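Local structure of ATP-dependent DNA helicase RecQ (Porphyromonas gingivalis, 3IUO) at residues V26-D30 against R31-L35; E52-T55 against I56-G60. The protein probably couples ATP hydrolysis to 3'-5' unwinding of duplex DNA as a RecQ-family helicase, of which this chain is the C-terminal part. One frame throughout, in Å; residues are numbered along the deposited sequence.

Contact 1: V26-D30 against R31-L35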
# COMPACT_ATOMS: atom_id res chain seq x y z
N VAL B 26 -21.27 7.04 -0.33
CA VAL B 26 -20.63 8.28 -0.78
C VAL B 26 -21.57 9.46 -0.55
O VAL B 26 -21.14 10.51 -0.07
CB VAL B 26 -20.22 8.16 -2.26
CG1 VAL B 26 -19.75 9.51 -2.80
CG2 VAL B 26 -19.12 7.12 -2.40
N GLN B 27 -22.85 9.27 -0.85
CA GLN B 27 -23.82 10.35 -0.65
C GLN B 27 -23.96 10.67 0.83
O GLN B 27 -24.02 11.85 1.21
CB GLN B 27 -25.16 9.97 -1.27
CG GLN B 27 -25.13 9.92 -2.79
CD GLN B 27 -26.43 9.42 -3.42
OE1 GLN B 27 -27.22 8.72 -2.77
NE2 GLN B 27 -26.63 9.75 -4.69
N GLN B 28 -24.01 9.63 1.67
CA GLN B 28 -24.07 9.79 3.12
C GLN B 28 -22.87 10.56 3.66
O GLN B 28 -23.01 11.47 4.49
CB GLN B 28 -24.23 8.45 3.84
CG GLN B 28 -25.66 7.89 3.76
CD GLN B 28 -25.70 6.42 4.12
OE1 GLN B 28 -25.02 5.58 3.49
NE2 GLN B 28 -26.48 6.09 5.13
N ILE B 29 -21.68 10.23 3.16
CA ILE B 29 -20.48 10.89 3.64
C ILE B 29 -20.52 12.35 3.20
O ILE B 29 -20.17 13.23 3.98
CB ILE B 29 -19.21 10.20 3.15
CG1 ILE B 29 -19.01 8.85 3.90
CG2 ILE B 29 -17.98 11.10 3.35
CD1 ILE B 29 -17.94 7.95 3.30
N ASP B 30 -20.99 12.61 1.99
CA ASP B 30 -21.09 13.99 1.50
C ASP B 30 -22.04 14.80 2.37
O ASP B 30 -21.83 16.00 2.56
CB ASP B 30 -21.54 14.03 0.04
CG ASP B 30 -21.38 15.42 -0.59
OD1 ASP B 30 -20.63 16.27 -0.07
OD2 ASP B 30 -22.02 15.66 -1.64
N ARG B 31 -23.07 14.13 2.89
CA ARG B 31 -24.07 14.75 3.77
C ARG B 31 -23.63 14.74 5.23
O ARG B 31 -24.42 15.09 6.11
CB ARG B 31 -25.44 14.06 3.64
CG ARG B 31 -26.09 14.16 2.26
CD ARG B 31 -27.57 13.77 2.22
NE ARG B 31 -27.96 12.75 3.21
CZ ARG B 31 -28.10 11.44 2.97
NH1 ARG B 31 -27.87 10.94 1.76
NH2 ARG B 31 -28.47 10.63 3.95
N LYS B 32 -22.39 14.35 5.49
CA LYS B 32 -21.80 14.42 6.83
C LYS B 32 -22.52 13.53 7.86
O LYS B 32 -22.71 13.93 9.02
CB LYS B 32 -21.69 15.88 7.31
CG LYS B 32 -20.42 16.64 6.92
CD LYS B 32 -19.94 16.44 5.49
CE LYS B 32 -19.27 17.73 4.95
NZ LYS B 32 -17.90 17.49 4.39
N VAL B 33 -22.96 12.36 7.42
CA VAL B 33 -23.57 11.37 8.32
C VAL B 33 -22.42 10.63 9.00
O VAL B 33 -21.48 10.22 8.34
CB VAL B 33 -24.46 10.37 7.53
CG1 VAL B 33 -25.08 9.34 8.45
CG2 VAL B 33 -25.54 11.12 6.77
N ALA B 34 -22.50 10.44 10.32
CA ALA B 34 -21.42 9.78 11.06
C ALA B 34 -21.21 8.37 10.53
O ALA B 34 -22.16 7.67 10.19
CB ALA B 34 -21.73 9.76 12.56
N LEU B 35 -19.94 7.97 10.41
CA LEU B 35 -19.62 6.68 9.81
C LEU B 35 -20.24 5.50 10.56
O LEU B 35 -20.68 4.54 9.94
CB LEU B 35 -18.12 6.50 9.62
CG LEU B 35 -17.60 6.95 8.24
CD1 LEU B 35 -17.73 8.46 8.07
CD2 LEU B 35 -16.15 6.50 8.03
O HOH W 1 -17.89 14.74 3.54
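V33 N reaches back to Q28 O over 3.1 Å with an almost straight N-H (169°), while K32 N bonds to I29 O at 2.9 Å, coming from above the carbonyl plane. One residue earlier, R31 N still makes an ordinary helical bond to Q27 O. A water then gives I29 O a second partner: it donates to I29 O and accepts from K32 NZ, the water oxygen lying 2.9 Å from NZ; the lysine chain, bent at several bonds, curls back beside the helix end. The two bonds from V33 N and K32 N, one spanning five residues and the other three, with K32 at positive phi, form a Schellman motif; it terminates helix 15-30 in the helix-turn-helix region and turns the chain toward helix 35-41. On the outer side R31 folds back along the last turn. A turn about CG-CD (chi3 -31°) bends its chain, bringing one guanidinium face over Q28 CA and NH2 to 3.9 Å from Q28 CG. V33 faces the helix, its CG2 3.4 Å from Q28 O and its CB near Q28 CB; the valine also packs on I38, and its carbonyl receives the hydroxyl of Y67. Deeper in, I29 rests on Y67.

Contact 2: E52-T55 against I56-G60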
# COMPACT_ATOMS: atom_id res chain seq x y z
N GLU B 52 -15.70 -1.14 2.97
CA GLU B 52 -16.41 -0.52 1.84
C GLU B 52 -15.88 0.87 1.50
O GLU B 52 -15.70 1.20 0.32
CB GLU B 52 -17.90 -0.42 2.12
CG GLU B 52 -18.57 -1.75 2.41
CD GLU B 52 -18.68 -2.66 1.20
OE1 GLU B 52 -18.54 -2.19 0.05
OE2 GLU B 52 -18.96 -3.87 1.40
N VAL B 53 -15.59 1.67 2.52
CA VAL B 53 -15.03 3.02 2.30
C VAL B 53 -13.63 2.89 1.66
O VAL B 53 -13.29 3.64 0.76
CB VAL B 53 -14.99 3.82 3.60
CG1 VAL B 53 -14.24 5.12 3.40
CG2 VAL B 53 -16.41 4.07 4.10
N GLU B 54 -12.83 1.91 2.09
CA GLU B 54 -11.55 1.66 1.42
C GLU B 54 -11.71 1.33 -0.08
O GLU B 54 -11.02 1.89 -0.93
CB GLU B 54 -10.77 0.55 2.14
CG GLU B 54 -10.28 1.03 3.50
CD GLU B 54 -9.88 -0.08 4.49
OE1 GLU B 54 -10.17 -1.28 4.28
OE2 GLU B 54 -9.32 0.26 5.54
N THR B 55 -12.64 0.43 -0.39
CA THR B 55 -12.94 0.08 -1.78
C THR B 55 -13.28 1.35 -2.61
O THR B 55 -12.73 1.57 -3.72
CB THR B 55 -14.06 -0.95 -1.82
OG1 THR B 55 -13.61 -2.18 -1.21
CG2 THR B 55 -14.48 -1.21 -3.25
N ILE B 56 -14.12 2.18 -2.02
CA ILE B 56 -14.50 3.46 -2.65
C ILE B 56 -13.27 4.35 -2.92
O ILE B 56 -13.08 4.89 -4.02
CB ILE B 56 -15.52 4.19 -1.76
CG1 ILE B 56 -16.86 3.47 -1.83
CG2 ILE B 56 -15.68 5.70 -2.15
CD1 ILE B 56 -17.80 3.86 -0.67
N VAL B 57 -12.44 4.50 -1.90
CA VAL B 57 -11.25 5.34 -2.03
C VAL B 57 -10.27 4.74 -3.06
O VAL B 57 -9.71 5.48 -3.90
CB VAL B 57 -10.60 5.49 -0.67
CG1 VAL B 57 -9.18 6.13 -0.79
CG2 VAL B 57 -11.48 6.35 0.20
N TYR B 58 -10.08 3.41 -3.04
CA TYR B 58 -9.20 2.82 -4.04
C TYR B 58 -9.66 3.06 -5.46
O TYR B 58 -8.84 3.11 -6.37
CB TYR B 58 -9.06 1.31 -3.82
CG TYR B 58 -8.48 0.86 -2.49
CD1 TYR B 58 -7.75 1.74 -1.66
CD2 TYR B 58 -8.71 -0.44 -2.04
CE1 TYR B 58 -7.23 1.30 -0.42
CE2 TYR B 58 -8.20 -0.88 -0.81
CZ TYR B 58 -7.47 -0.00 -0.01
OH TYR B 58 -6.98 -0.49 1.17
N SER B 59 -10.98 3.17 -5.66
CA SER B 59 -11.57 3.40 -6.98
C SER B 59 -11.40 4.83 -7.51
O SER B 59 -11.66 5.10 -8.70
CB SER B 59 -13.03 2.99 -6.97
OG SER B 59 -13.84 4.06 -6.50
N GLY B 60 -10.92 5.72 -6.64
CA GLY B 60 -10.67 7.10 -7.05
C GLY B 60 -11.58 8.17 -6.51
O GLY B 60 -11.39 9.35 -6.84
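Y58 turns its CG anti to its own carbonyl carbon (chi1 -61°), and this sends the ring back along the helix over the preceding turn, where E54 O sits above one face, 3.2 Å from Y58 CG. The same swing brings Y58 CZ to 4.0 Å from E54 CB. E54 has a similar first torsion (chi1 -70°) and then runs out extended, carrying its carboxylate to a salt bridge with R110. The same E54 O accepts Y58 N at 2.8 Å, nearly along the C=O axis. Two further regular helical bonds, I56 N to E52 O and V57 N to V53 O, join the segments. On the inner side V53 CG1 and V57 CG2 meet at 4.4 Å, and both valines pack on I63 and I114. S59 OG bonds to I56 O at 2.7 Å, and G60, at positive phi, closes helix 46-58 with a Schellman motif. In the helix-turn-helix region this last turn meets helix 106-121 twice over, by the valines through I114 and by the polar ends of E54 and Y58. Y58 OH is hydrogen-bonded to R113, and the E54 carboxylate probably offsets the positive charge of R110, tying the helix to its neighbour through charge as well as packing.

In the fold
Both contacts finish a helix of the helix-turn-helix region with a Schellman motif, but with different residues at positive phi: K32 in contact 1, G60 in contact 2. Their centres are 14 Å apart, and the two helices meet between them, V26 CG2 lying 3.7 Å from I56 CG2 and I29 CD1 4.2 Å from V53 CG2. Contact 1 is the more peripheral, its centre about 12 Å from the centre of the chain, against about 8 Å for contact 2, and its charged side chains are exposed. Contact 2 holds more buried aliphatic residues and sends the polar ends of E54 and Y58 to arginines of helix 106-121; its V57 and Y58 also touch T89 and T90 of the second subunit, whereas contact 1 stays within one chain.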